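Local coordinates for ABC transporter, substrate-binding protein (Clostridium perfringens, PDB 4EDP) that probably captures a solute outside the cell and delivers it to the membrane components of an ABC importer, at residues A[59-64]-A[276-281]; A[87-92]-A[280-285]; A[51-56]-A[297-302]; A[132-137]-A[285-290]. All blocks are in the same frame, centred on the assembly; numbering follows the deposited sequence.

Contact 1 (A[59-64]-A[276-281]); sequences KEHGVE and KDLAYE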
loop_
_atom_site.group_PDB
_atom_site.type_symbol
_atom_site.label_atom_id
_atom_site.label_comp_id
_atom_site.label_asym_id
_atom_site.label_seq_id
_atom_site.Cartn_x
_atom_site.Cartn_y
_atom_site.Cartn_z
ATOM N N LYS A 59 16.827 13.642 -19.130
ATOM C CA LYS A 59 17.233 14.839 -19.859
ATOM C C LYS A 59 17.989 15.820 -18.972
ATOM O O LYS A 59 18.951 16.460 -19.406
ATOM C CB LYS A 59 16.019 15.545 -20.469
ATOM C CG LYS A 59 15.328 14.767 -21.589
ATOM C CD LYS A 59 14.221 15.596 -22.242
ATOM C CE LYS A 59 13.579 14.866 -23.431
ATOM N NZ LYS A 59 12.926 13.581 -23.035
ATOM N N GLU A 60 17.545 15.950 -17.731
ATOM C CA GLU A 60 18.188 16.855 -16.795
ATOM C C GLU A 60 19.616 16.426 -16.441
ATOM O O GLU A 60 20.512 17.277 -16.316
ATOM C CB GLU A 60 17.343 16.970 -15.516
ATOM C CG GLU A 60 18.006 17.730 -14.363
ATOM C CD GLU A 60 18.371 19.165 -14.706
ATOM O OE1 GLU A 60 17.928 19.678 -15.761
ATOM O OE2 GLU A 60 19.106 19.790 -13.908
ATOM N N HIS A 61 19.828 15.118 -16.298
ATOM C CA HIS A 61 21.132 14.581 -15.909
ATOM C C HIS A 61 21.970 14.044 -17.055
ATOM O O HIS A 61 23.092 13.589 -16.838
ATOM C CB HIS A 61 20.957 13.485 -14.849
ATOM C CG HIS A 61 20.476 14.002 -13.533
ATOM N ND1 HIS A 61 21.339 14.435 -12.548
ATOM C CD2 HIS A 61 19.227 14.166 -13.038
ATOM C CE1 HIS A 61 20.640 14.836 -11.501
ATOM N NE2 HIS A 61 19.356 14.689 -11.774
ATOM N N GLY A 62 21.438 14.117 -18.270
ATOM C CA GLY A 62 22.151 13.635 -19.440
ATOM C C GLY A 62 22.491 12.162 -19.342
ATOM O O GLY A 62 23.646 11.780 -19.531
ATOM N N VAL A 63 21.487 11.341 -19.030
ATOM C CA VAL A 63 21.658 9.887 -18.915
ATOM C C VAL A 63 20.493 9.152 -19.572
ATOM O O VAL A 63 19.479 9.765 -19.925
ATOM C CB VAL A 63 21.749 9.417 -17.438
ATOM C CG1 VAL A 63 22.866 10.140 -16.723
ATOM C CG2 VAL A 63 20.426 9.645 -16.709
ATOM N N GLU A 64 20.655 7.840 -19.744
ATOM C CA GLU A 64 19.619 6.999 -20.317
ATOM C C GLU A 64 18.987 6.133 -19.222
ATOM O O GLU A 64 19.694 5.576 -18.385
ATOM C CB GLU A 64 20.190 6.083 -21.396
ATOM C CG GLU A 64 19.128 5.188 -22.037
ATOM C CD GLU A 64 19.664 4.289 -23.146
ATOM O OE1 GLU A 64 20.769 4.553 -23.675
ATOM O OE2 GLU A 64 18.956 3.320 -23.505
ATOM N N LYS A 276 25.505 4.327 -7.866
ATOM C CA LYS A 276 24.791 4.773 -6.658
ATOM C C LYS A 276 24.592 6.281 -6.503
ATOM O O LYS A 276 23.547 6.720 -6.020
ATOM C CB LYS A 276 25.420 4.148 -5.416
ATOM C CG LYS A 276 25.265 2.629 -5.418
ATOM C CD LYS A 276 25.841 1.992 -4.173
ATOM C CE LYS A 276 25.634 0.501 -4.179
ATOM N NZ LYS A 276 26.254 -0.114 -2.961
ATOM N N ASP A 277 25.562 7.093 -6.910
ATOM C CA ASP A 277 25.372 8.541 -6.790
ATOM C C ASP A 277 24.141 8.977 -7.580
ATOM O O ASP A 277 23.321 9.748 -7.072
ATOM C CB ASP A 277 26.604 9.302 -7.260
ATOM C CG ASP A 277 27.758 9.163 -6.304
ATOM O OD1 ASP A 277 27.509 8.839 -5.124
ATOM O OD2 ASP A 277 28.904 9.395 -6.723
ATOM N N LEU A 278 24.009 8.466 -8.805
ATOM C CA LEU A 278 22.873 8.785 -9.661
ATOM C C LEU A 278 21.580 8.210 -9.046
ATOM O O LEU A 278 20.505 8.817 -9.142
ATOM C CB LEU A 278 23.092 8.195 -11.060
ATOM C CG LEU A 278 22.114 8.593 -12.162
ATOM C CD1 LEU A 278 22.242 10.081 -12.473
ATOM C CD2 LEU A 278 22.356 7.772 -13.434
ATOM N N ALA A 279 21.689 7.027 -8.444
ATOM C CA ALA A 279 20.550 6.377 -7.782
ATOM C C ALA A 279 20.022 7.265 -6.654
ATOM O O ALA A 279 18.806 7.449 -6.523
ATOM C CB ALA A 279 20.956 5.011 -7.242
ATOM N N TYR A 280 20.930 7.804 -5.836
ATOM C CA TYR A 280 20.520 8.714 -4.761
ATOM C C TYR A 280 19.836 9.959 -5.327
ATOM O O TYR A 280 18.827 10.405 -4.799
ATOM C CB TYR A 280 21.708 9.137 -3.901
ATOM C CG TYR A 280 22.059 8.166 -2.808
ATOM C CD1 TYR A 280 21.324 8.141 -1.633
ATOM C CD2 TYR A 280 23.137 7.298 -2.923
ATOM C CE1 TYR A 280 21.642 7.263 -0.614
ATOM C CE2 TYR A 280 23.463 6.414 -1.900
ATOM C CZ TYR A 280 22.711 6.403 -0.752
ATOM O OH TYR A 280 23.001 5.534 0.282
ATOM N N GLU A 281 20.406 10.539 -6.384
ATOM C CA GLU A 281 19.812 11.718 -7.016
ATOM C C GLU A 281 18.397 11.407 -7.480
ATOM O O GLU A 281 17.487 12.230 -7.337
ATOM C CB GLU A 281 20.679 12.220 -8.197
ATOM C CG GLU A 281 21.984 12.860 -7.755
ATOM C CD GLU A 281 22.901 13.224 -8.912
ATOM O OE1 GLU A 281 22.675 12.762 -10.043
ATOM O OE2 GLU A 281 23.873 13.953 -8.676
HETATM O O HOH W 1 23.973 13.670 -12.277
#
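At the outer rim of the lobe that carries the N-terminus in this periplasmic-binding-protein fold, the end of helix 46-61 lies against the first turns of helix 276-286. H61 and E281 meet through water: ND1 of H61 lies 2.8 Å from water 1, which donates to OE1 of E281 at 2.7 Å. Directly, H61 ND1 and CE1 are both 3.3 Å from E281 OE1, but ND1 is not aligned for a hydrogen bond. The imidazole and carboxylate planes are turned 33° apart. Beside this polar bridge V63 and L278 touch end to end through their methyls, CG1 of V63 standing 4.1 Å from CD2 of L278. L278 gets there because its CG is anti to the backbone N (chi1 -171°), which swings the branched end toward V63. G62, with positive phi, turns the chain out of the helix between H61 and V63. The H61 ring also meets that of F57, with planes about 35° apart, and helix 276-286 rests A279 and Y280 on I269 of strand 262-269.

Contact 2 (A[87-92]-A[280-285]); sequences IDITYL and YEFINY. With ACT (acetate ion), chain E.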
loop_
_atom_site.group_PDB
_atom_site.type_symbol
_atom_site.label_atom_id
_atom_site.label_comp_id
_atom_site.label_asym_id
_atom_site.label_seq_id
_atom_site.Cartn_x
_atom_site.Cartn_y
_atom_site.Cartn_z
ATOM N N ILE A 87 20.502 -4.169 -12.039
ATOM C CA ILE A 87 19.521 -3.196 -11.575
ATOM C C ILE A 87 20.175 -2.199 -10.597
ATOM O O ILE A 87 20.959 -2.593 -9.733
ATOM C CB ILE A 87 18.327 -3.924 -10.916
ATOM C CG1 ILE A 87 17.607 -4.794 -11.957
ATOM C CG2 ILE A 87 17.346 -2.930 -10.299
ATOM C CD1 ILE A 87 16.457 -5.576 -11.395
ATOM N N ASP A 88 19.848 -0.914 -10.757
ATOM C CA ASP A 88 20.358 0.169 -9.899
ATOM C C ASP A 88 19.335 0.534 -8.808
ATOM O O ASP A 88 19.663 0.677 -7.625
ATOM C CB ASP A 88 20.682 1.389 -10.755
ATOM C CG ASP A 88 21.855 1.144 -11.703
ATOM O OD1 ASP A 88 22.937 0.745 -11.205
ATOM O OD2 ASP A 88 21.715 1.393 -12.925
ATOM N N ILE A 89 18.097 0.725 -9.216
ATOM C CA ILE A 89 17.065 1.030 -8.233
ATOM C C ILE A 89 15.843 0.168 -8.456
ATOM O O ILE A 89 15.513 -0.182 -9.590
ATOM C CB ILE A 89 16.668 2.498 -8.177
ATOM C CG1 ILE A 89 16.031 2.952 -9.460
ATOM C CG2 ILE A 89 17.865 3.388 -7.798
ATOM C CD1 ILE A 89 15.262 4.209 -9.258
ATOM N N THR A 90 15.165 -0.138 -7.355
ATOM C CA THR A 90 14.033 -1.032 -7.367
ATOM C C THR A 90 12.789 -0.482 -6.692
ATOM O O THR A 90 12.824 -0.077 -5.521
ATOM C CB THR A 90 14.431 -2.335 -6.644
ATOM O OG1 THR A 90 15.548 -2.947 -7.324
ATOM C CG2 THR A 90 13.265 -3.321 -6.576
ATOM N N TYR A 91 11.702 -0.464 -7.449
ATOM C CA TYR A 91 10.379 -0.045 -6.957
ATOM C C TYR A 91 9.606 -1.306 -6.529
ATOM O O TYR A 91 9.454 -2.239 -7.320
ATOM C CB TYR A 91 9.559 0.637 -8.061
ATOM C CG TYR A 91 9.822 2.089 -8.406
ATOM C CD1 TYR A 91 10.908 2.471 -9.172
ATOM C CD2 TYR A 91 8.917 3.075 -8.033
ATOM C CE1 TYR A 91 11.107 3.813 -9.522
ATOM C CE2 TYR A 91 9.107 4.399 -8.370
ATOM C CZ TYR A 91 10.207 4.765 -9.118
ATOM O OH TYR A 91 10.383 6.076 -9.464
ATOM N N LEU A 92 9.123 -1.345 -5.289
ATOM C CA LEU A 92 8.325 -2.468 -4.784
ATOM C C LEU A 92 7.328 -2.008 -3.736
ATOM O O LEU A 92 7.486 -0.947 -3.117
ATOM C CB LEU A 92 9.210 -3.532 -4.090
ATOM C CG LEU A 92 10.227 -4.352 -4.908
ATOM C CD1 LEU A 92 11.250 -5.053 -3.998
ATOM C CD2 LEU A 92 9.479 -5.336 -5.797
ATOM N N TYR A 280 20.930 7.804 -5.836
ATOM C CA TYR A 280 20.520 8.714 -4.761
ATOM C C TYR A 280 19.836 9.959 -5.327
ATOM O O TYR A 280 18.827 10.405 -4.799
ATOM C CB TYR A 280 21.708 9.137 -3.901
ATOM C CG TYR A 280 22.059 8.166 -2.808
ATOM C CD1 TYR A 280 21.324 8.141 -1.633
ATOM C CD2 TYR A 280 23.137 7.298 -2.923
ATOM C CE1 TYR A 280 21.642 7.263 -0.614
ATOM C CE2 TYR A 280 23.463 6.414 -1.900
ATOM C CZ TYR A 280 22.711 6.403 -0.752
ATOM O OH TYR A 280 23.001 5.534 0.282
ATOM N N GLU A 281 20.406 10.539 -6.384
ATOM C CA GLU A 281 19.812 11.718 -7.016
ATOM C C GLU A 281 18.397 11.407 -7.480
ATOM O O GLU A 281 17.487 12.230 -7.337
ATOM C CB GLU A 281 20.679 12.220 -8.197
ATOM C CG GLU A 281 21.984 12.860 -7.755
ATOM C CD GLU A 281 22.901 13.224 -8.912
ATOM O OE1 GLU A 281 22.675 12.762 -10.043
ATOM O OE2 GLU A 281 23.873 13.953 -8.676
ATOM N N PHE A 282 18.200 10.216 -8.028
ATOM C CA PHE A 282 16.891 9.849 -8.503
ATOM C C PHE A 282 15.862 9.715 -7.378
ATOM O O PHE A 282 14.724 10.187 -7.521
ATOM C CB PHE A 282 16.906 8.562 -9.323
ATOM C CG PHE A 282 15.557 8.224 -9.865
ATOM C CD1 PHE A 282 15.149 8.713 -11.084
ATOM C CD2 PHE A 282 14.669 7.485 -9.118
ATOM C CE1 PHE A 282 13.881 8.450 -11.564
ATOM C CE2 PHE A 282 13.399 7.205 -9.596
ATOM C CZ PHE A 282 13.007 7.684 -10.817
ATOM N N ILE A 283 16.240 9.089 -6.269
ATOM C CA ILE A 283 15.297 8.929 -5.145
ATOM C C ILE A 283 14.916 10.305 -4.617
ATOM O O ILE A 283 13.734 10.591 -4.355
ATOM C CB ILE A 283 15.856 8.004 -4.042
ATOM C CG1 ILE A 283 16.031 6.586 -4.596
ATOM C CG2 ILE A 283 14.934 8.007 -2.781
ATOM C CD1 ILE A 283 16.589 5.548 -3.598
ATOM N N ASN A 284 15.914 11.176 -4.481
ATOM C CA ASN A 284 15.673 12.538 -4.018
ATOM C C ASN A 284 14.713 13.263 -4.967
ATOM O O ASN A 284 13.817 13.996 -4.535
ATOM C CB ASN A 284 16.983 13.312 -3.884
ATOM C CG ASN A 284 16.799 14.632 -3.180
ATOM O OD1 ASN A 284 16.278 14.688 -2.068
ATOM N ND2 ASN A 284 17.250 15.702 -3.810
ATOM N N TYR A 285 14.886 13.031 -6.266
ATOM C CA TYR A 285 14.008 13.592 -7.286
ATOM C C TYR A 285 12.580 13.051 -7.158
ATOM O O TYR A 285 11.604 13.824 -7.209
ATOM C CB TYR A 285 14.611 13.271 -8.659
ATOM C CG TYR A 285 13.714 13.382 -9.867
ATOM C CD1 TYR A 285 13.507 14.602 -10.513
ATOM C CD2 TYR A 285 13.143 12.246 -10.418
ATOM C CE1 TYR A 285 12.697 14.689 -11.666
ATOM C CE2 TYR A 285 12.343 12.319 -11.554
ATOM C CZ TYR A 285 12.123 13.541 -12.167
ATOM O OH TYR A 285 11.327 13.594 -13.291
HETATM C C ACT E . 7.157 7.521 -9.128
HETATM O O ACT E . 8.389 7.718 -8.939
HETATM O OXT ACT E . 6.367 8.279 -8.506
HETATM C CH3 ACT E . 6.639 6.454 -10.047
#
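F282 is met by two side chains of strand 89-93, I89 and Y91, and each crosses it at about a right angle. I89 brings the end of its longer branch to one side of the phenyl ring: CD1 of I89 lies 3.3 Å from CD2 of F282 and 3.5 Å from CE2 of F282, tight packing in an approach that is oblique to the ring. That branch starts between the backbone N and the carbonyl carbon, and this torsion (chi1 64°) directs CG1 and CD1 onto F282. Y91 comes in with its hydroxyl end. Its OH sits at the edge of the F282 ring, close to the ring plane, 3.2 Å from CE2 of F282, while the tyrosine ring carbon CZ stays 4.0 Å from the same F282 CE2. The hydroxyl is not left with carbon alone: Y91 OH donates to O of an acetate ion at 2.6 Å, and that oxygen lies near the plane of the tyrosine ring, at its edge. F282 also meets F57 edge-to-face, and Y91 meets Y136 in the same way. All three touching residues are buried. A helix laid by its apolar side over a central strand is the core packing of an alpha/beta lobe in periplasmic binding proteins; the acetate, probably from the crystallisation liquor, could mark a pocket there.

Contact 3 (A[51-56]-A[297-302]); sequences ETVFEP and KALNES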
loop_
_atom_site.group_PDB
_atom_site.type_symbol
_atom_site.label_atom_id
_atom_site.label_comp_id
_atom_site.label_asym_id
_atom_site.label_seq_id
_atom_site.Cartn_x
_atom_site.Cartn_y
_atom_site.Cartn_z
ATOM N N GLU A 51 6.980 9.576 -19.545
ATOM C CA GLU A 51 6.762 10.986 -19.827
ATOM C C GLU A 51 6.827 11.871 -18.583
ATOM O O GLU A 51 7.450 12.935 -18.581
ATOM C CB GLU A 51 5.387 11.137 -20.483
ATOM C CG GLU A 51 4.972 12.558 -20.779
ATOM C CD GLU A 51 3.568 12.634 -21.366
ATOM O OE1 GLU A 51 2.939 11.571 -21.577
ATOM O OE2 GLU A 51 3.090 13.760 -21.601
ATOM N N THR A 52 6.194 11.401 -17.515
ATOM C CA THR A 52 6.093 12.146 -16.277
ATOM C C THR A 52 7.296 12.078 -15.350
ATOM O O THR A 52 7.706 13.093 -14.794
ATOM C CB THR A 52 4.873 11.634 -15.476
ATOM O OG1 THR A 52 3.692 11.786 -16.274
ATOM C CG2 THR A 52 4.718 12.404 -14.152
ATOM N N VAL A 53 7.859 10.887 -15.194
ATOM C CA VAL A 53 8.954 10.668 -14.261
ATOM C C VAL A 53 10.367 10.483 -14.818
ATOM O O VAL A 53 11.278 11.260 -14.517
ATOM C CB VAL A 53 8.629 9.415 -13.399
ATOM C CG1 VAL A 53 9.782 9.082 -12.449
ATOM C CG2 VAL A 53 7.332 9.642 -12.628
ATOM N N PHE A 54 10.544 9.477 -15.653
ATOM C CA PHE A 54 11.870 9.134 -16.120
ATOM C C PHE A 54 12.520 10.044 -17.148
ATOM O O PHE A 54 13.689 10.392 -17.010
ATOM C CB PHE A 54 11.871 7.691 -16.598
ATOM C CG PHE A 54 11.407 6.729 -15.546
ATOM C CD1 PHE A 54 12.113 6.595 -14.364
ATOM C CD2 PHE A 54 10.281 5.951 -15.736
ATOM C CE1 PHE A 54 11.691 5.720 -13.383
ATOM C CE2 PHE A 54 9.866 5.058 -14.755
ATOM C CZ PHE A 54 10.569 4.957 -13.575
ATOM N N GLU A 55 11.779 10.419 -18.175
ATOM C CA GLU A 55 12.347 11.260 -19.222
ATOM C C GLU A 55 12.867 12.601 -18.725
ATOM O O GLU A 55 13.963 13.025 -19.126
ATOM C CB GLU A 55 11.344 11.453 -20.358
ATOM C CG GLU A 55 11.243 10.271 -21.313
ATOM C CD GLU A 55 12.463 10.127 -22.228
ATOM O OE1 GLU A 55 13.517 10.754 -21.958
ATOM O OE2 GLU A 55 12.363 9.387 -23.240
ATOM N N PRO A 56 12.097 13.282 -17.862
ATOM C CA PRO A 56 12.616 14.558 -17.408
ATOM C C PRO A 56 13.931 14.402 -16.657
ATOM O O PRO A 56 14.844 15.204 -16.848
ATOM C CB PRO A 56 11.499 15.088 -16.513
ATOM C CG PRO A 56 10.275 14.472 -17.078
ATOM C CD PRO A 56 10.698 13.088 -17.448
ATOM N N LYS A 297 -1.267 13.821 -10.012
ATOM C CA LYS A 297 -2.162 14.213 -11.102
ATOM C C LYS A 297 -2.177 13.250 -12.281
ATOM O O LYS A 297 -3.247 12.920 -12.812
ATOM C CB LYS A 297 -1.757 15.597 -11.612
ATOM C CG LYS A 297 -1.799 16.688 -10.553
ATOM C CD LYS A 297 -1.256 17.999 -11.084
ATOM C CE LYS A 297 -1.114 19.011 -9.967
ATOM N NZ LYS A 297 -0.530 20.280 -10.456
ATOM N N ALA A 298 -1.001 12.806 -12.715
ATOM C CA ALA A 298 -0.915 11.951 -13.897
ATOM C C ALA A 298 -1.060 10.462 -13.650
ATOM O O ALA A 298 -1.586 9.746 -14.506
ATOM C CB ALA A 298 0.401 12.220 -14.638
ATOM N N LEU A 299 -0.600 9.993 -12.494
ATOM C CA LEU A 299 -0.620 8.565 -12.193
ATOM C C LEU A 299 -1.458 8.168 -10.979
ATOM O O LEU A 299 -1.426 7.015 -10.556
ATOM C CB LEU A 299 0.824 8.083 -11.969
ATOM C CG LEU A 299 1.810 8.242 -13.126
ATOM C CD1 LEU A 299 3.236 7.917 -12.674
ATOM C CD2 LEU A 299 1.373 7.356 -14.293
ATOM N N ASN A 300 -2.215 9.106 -10.430
ATOM C CA ASN A 300 -3.037 8.849 -9.243
ATOM C C ASN A 300 -2.245 8.265 -8.078
ATOM O O ASN A 300 -2.732 7.390 -7.373
ATOM C CB ASN A 300 -4.258 7.984 -9.570
ATOM C CG ASN A 300 -5.197 8.678 -10.539
ATOM O OD1 ASN A 300 -5.210 9.913 -10.628
ATOM N ND2 ASN A 300 -5.976 7.899 -11.274
ATOM N N GLU A 301 -1.022 8.758 -7.895
ATOM C CA GLU A 301 -0.182 8.329 -6.766
ATOM C C GLU A 301 -0.373 9.310 -5.626
ATOM O O GLU A 301 -0.108 10.505 -5.778
ATOM C CB GLU A 301 1.294 8.249 -7.148
ATOM C CG GLU A 301 1.608 7.120 -8.116
ATOM C CD GLU A 301 3.077 7.044 -8.507
ATOM O OE1 GLU A 301 3.885 7.900 -8.082
ATOM O OE2 GLU A 301 3.418 6.117 -9.266
ATOM N N SER A 302 -0.862 8.815 -4.495
ATOM C CA SER A 302 -1.038 9.652 -3.325
ATOM C C SER A 302 0.361 10.101 -2.871
ATOM O O SER A 302 1.292 9.290 -2.784
ATOM C CB SER A 302 -1.727 8.911 -2.183
ATOM O OG SER A 302 -3.076 8.562 -2.499
#
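T52 covers the methyl group of A298, its OG1 standing 3.7 Å from CB of A298, where the two backbones run nearest with 7.4 Å between the CA atoms of T52 and A298. With chi1 at -58° the hydroxyl lies beside its own backbone N, from where OG1 of T52 reaches both this methyl and O of V48 in its own helix, to which it is hydrogen-bonded. One residue on, V53 meets L299 more loosely, CG2 of V53 lying 4.4 Å from CD1 of L299. Both T52 and V53 point toward 297-302. Residues 51-54 form a wider, pi-type turn, and P56, which has no N-H to give, follows at the kink. On the other partner, N300 takes positive phi straight after the last turn of helix 289-299 and leads the chain away toward strand 135-145, on which E301 and S302 rest. T295, one turn earlier in that helix, packs on T52 and V53, and V48 and L49 extend the patch along helix 46-61. Two helices of the same lobe are thus joined over a small patch, 116 Å² summed over both sides. The T52 hydroxyl is satisfied by V48 O and the A298 methyl has no polar group to offer, so one hydroxyl-methyl contact and one loose apolar contact join the segments, both purely van der Waals.

Contact 4 (A[132-137]-A[285-290]); sequences YGPAYT and YALSKE. With ACT (acetate ion), chain H.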
loop_
_atom_site.group_PDB
_atom_site.type_symbol
_atom_site.label_atom_id
_atom_site.label_comp_id
_atom_site.label_asym_id
_atom_site.label_seq_id
_atom_site.Cartn_x
_atom_site.Cartn_y
_atom_site.Cartn_z
ATOM N N TYR A 132 16.187 1.818 5.119
ATOM C CA TYR A 132 16.374 1.414 3.737
ATOM C C TYR A 132 15.561 2.353 2.823
ATOM O O TYR A 132 15.440 3.548 3.116
ATOM C CB TYR A 132 16.065 -0.077 3.571
ATOM C CG TYR A 132 17.058 -0.934 4.332
ATOM C CD1 TYR A 132 16.908 -1.165 5.692
ATOM C CD2 TYR A 132 18.162 -1.487 3.695
ATOM C CE1 TYR A 132 17.837 -1.916 6.400
ATOM C CE2 TYR A 132 19.088 -2.242 4.389
ATOM C CZ TYR A 132 18.909 -2.460 5.745
ATOM O OH TYR A 132 19.827 -3.218 6.444
ATOM N N GLY A 133 15.042 1.842 1.716
ATOM C CA GLY A 133 14.329 2.667 0.773
ATOM C C GLY A 133 13.116 3.381 1.318
ATOM O O GLY A 133 12.328 2.791 2.031
ATOM N N PRO A 134 12.946 4.656 0.956
ATOM C CA PRO A 134 11.795 5.391 1.483
ATOM C C PRO A 134 10.515 5.172 0.689
ATOM O O PRO A 134 10.563 4.799 -0.501
ATOM C CB PRO A 134 12.217 6.856 1.305
ATOM C CG PRO A 134 13.080 6.843 0.090
ATOM C CD PRO A 134 13.789 5.497 0.095
ATOM N N ALA A 135 9.376 5.384 1.343
ATOM C CA ALA A 135 8.099 5.369 0.625
ATOM C C ALA A 135 8.082 6.568 -0.306
ATOM O O ALA A 135 8.489 7.640 0.102
ATOM C CB ALA A 135 6.924 5.515 1.584
ATOM N N TYR A 136 7.591 6.393 -1.535
ATOM C CA TYR A 136 7.424 7.514 -2.470
ATOM C C TYR A 136 5.914 7.772 -2.708
ATOM O O TYR A 136 5.533 8.779 -3.327
ATOM C CB TYR A 136 8.136 7.269 -3.827
ATOM C CG TYR A 136 7.521 6.144 -4.606
ATOM C CD1 TYR A 136 7.884 4.827 -4.356
ATOM C CD2 TYR A 136 6.512 6.383 -5.534
ATOM C CE1 TYR A 136 7.286 3.782 -5.027
ATOM C CE2 TYR A 136 5.918 5.341 -6.225
ATOM C CZ TYR A 136 6.306 4.047 -5.965
ATOM O OH TYR A 136 5.698 2.999 -6.629
ATOM N N THR A 137 5.062 6.837 -2.281
ATOM C CA THR A 137 3.625 6.982 -2.398
ATOM C C THR A 137 2.992 6.146 -1.300
ATOM O O THR A 137 3.658 5.283 -0.683
ATOM C CB THR A 137 3.089 6.533 -3.784
ATOM O OG1 THR A 137 1.732 6.948 -3.951
ATOM C CG2 THR A 137 3.176 4.985 -3.940
ATOM N N TYR A 285 14.886 13.031 -6.266
ATOM C CA TYR A 285 14.008 13.592 -7.286
ATOM C C TYR A 285 12.580 13.051 -7.158
ATOM O O TYR A 285 11.604 13.824 -7.209
ATOM C CB TYR A 285 14.611 13.271 -8.659
ATOM C CG TYR A 285 13.714 13.382 -9.867
ATOM C CD1 TYR A 285 13.507 14.602 -10.513
ATOM C CD2 TYR A 285 13.143 12.246 -10.418
ATOM C CE1 TYR A 285 12.697 14.689 -11.666
ATOM C CE2 TYR A 285 12.343 12.319 -11.554
ATOM C CZ TYR A 285 12.123 13.541 -12.167
ATOM O OH TYR A 285 11.327 13.594 -13.291
ATOM N N ALA A 286 12.454 11.737 -6.954
ATOM C CA ALA A 286 11.128 11.103 -6.830
ATOM C C ALA A 286 10.319 11.637 -5.627
ATOM O O ALA A 286 9.077 11.630 -5.643
ATOM C CB ALA A 286 11.265 9.576 -6.756
ATOM N N LEU A 287 11.039 12.116 -4.610
ATOM C CA LEU A 287 10.445 12.657 -3.395
ATOM C C LEU A 287 10.226 14.166 -3.466
ATOM O O LEU A 287 9.605 14.728 -2.573
ATOM C CB LEU A 287 11.331 12.334 -2.168
ATOM C CG LEU A 287 11.485 10.859 -1.765
ATOM C CD1 LEU A 287 12.468 10.642 -0.562
ATOM C CD2 LEU A 287 10.130 10.258 -1.451
ATOM N N SER A 288 10.703 14.809 -4.530
ATOM C CA SER A 288 10.569 16.260 -4.667
ATOM C C SER A 288 9.105 16.684 -4.803
ATOM O O SER A 288 8.265 15.942 -5.317
ATOM C CB SER A 288 11.385 16.789 -5.855
ATOM O OG SER A 288 10.872 16.366 -7.113
ATOM N N LYS A 289 8.817 17.900 -4.360
ATOM C CA LYS A 289 7.466 18.436 -4.415
ATOM C C LYS A 289 6.908 18.409 -5.846
ATOM O O LYS A 289 5.775 17.994 -6.057
ATOM C CB LYS A 289 7.468 19.854 -3.846
ATOM C CG LYS A 289 6.144 20.624 -3.960
ATOM C CD LYS A 289 6.308 22.045 -3.376
ATOM C CE LYS A 289 5.091 22.923 -3.606
ATOM N NZ LYS A 289 4.844 23.130 -5.070
ATOM N N GLU A 290 7.717 18.812 -6.817
ATOM C CA GLU A 290 7.270 18.836 -8.212
ATOM C C GLU A 290 6.910 17.441 -8.739
ATOM O O GLU A 290 5.855 17.265 -9.332
ATOM C CB GLU A 290 8.302 19.507 -9.122
ATOM C CG GLU A 290 7.848 19.558 -10.593
ATOM C CD GLU A 290 8.836 20.249 -11.530
ATOM O OE1 GLU A 290 8.612 20.198 -12.760
ATOM O OE2 GLU A 290 9.827 20.837 -11.045
HETATM C C ACT H . 21.417 -5.857 5.052
HETATM O O ACT H . 21.530 -4.614 5.021
HETATM O OXT ACT H . 22.316 -6.485 4.457
HETATM C CH3 ACT H . 20.286 -6.558 5.755
#
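L287 packs against P134 and Y136 where the chain enters strand 135-145 of the periplasmic-binding-protein fold. Residues 132-137 include the start of that strand, while 285-290 span the break from helix 276-286 to helix 289-299. The apolar contacts all centre on L287, whose CG, anti to the carbonyl carbon (chi1 -66°), carries the branched end toward 132-137 and lets its two methyls take different partners. CD1 of L287 lies obliquely beside the P134 ring, 3.9 Å from CG of P134. CD2 of L287 leans on the backbone of Y136, 4.0 Å from its CA, and on Y136 CB at 4.3 Å, while the tyrosine ring itself leads away to meet Y91 edge-to-face. The same methyl covers a polar atom: CD2 of L287 is 3.5 Å from O of A135, a carbonyl buried here for which no hydrogen-bonding partner is seen in the model. The polar bonds lie within 285-290 or go to groups outside both segments. Q292 bonds the carbonyls of Y136 and A286, so one side-chain amide ties the two partners together. At the far end, Y132 OH donates to O of an acetate ion at 2.6 Å, an ion also bound by K271. S288 is the N-cap of helix 289-299, and Y285 O takes two bonds from it, from S288 N at 3.0 Å and from S288 OG at 2.6 Å, the latter in the carbonyl plane, on a lone pair.

All four contacts fall in one lobe and pack helices 46-61, 276-286 and 289-299 onto each other and onto the central sheet. Helix 276-286 serves contacts 1, 2 and 4, helix 46-61 contacts 1 and 3, and helix 289-299 contacts 3 and 4. Centres of contacts 1 and 2 lie about 9 Å apart, as do those of 2 and 4; contacts 1 and 3 are about 17 Å apart. First segments run 51-56, 59-64, 87-92, 132-137, and their partners all follow from 276 on, consistent with a two-lobed binding protein whose chain crosses to the other lobe and returns. Y285 OH probably hydrogen-bonds V53 O, joining contacts 2 and 4 to contact 3, and S302 O probably bonds T137 OG1 between contacts 3 and 4.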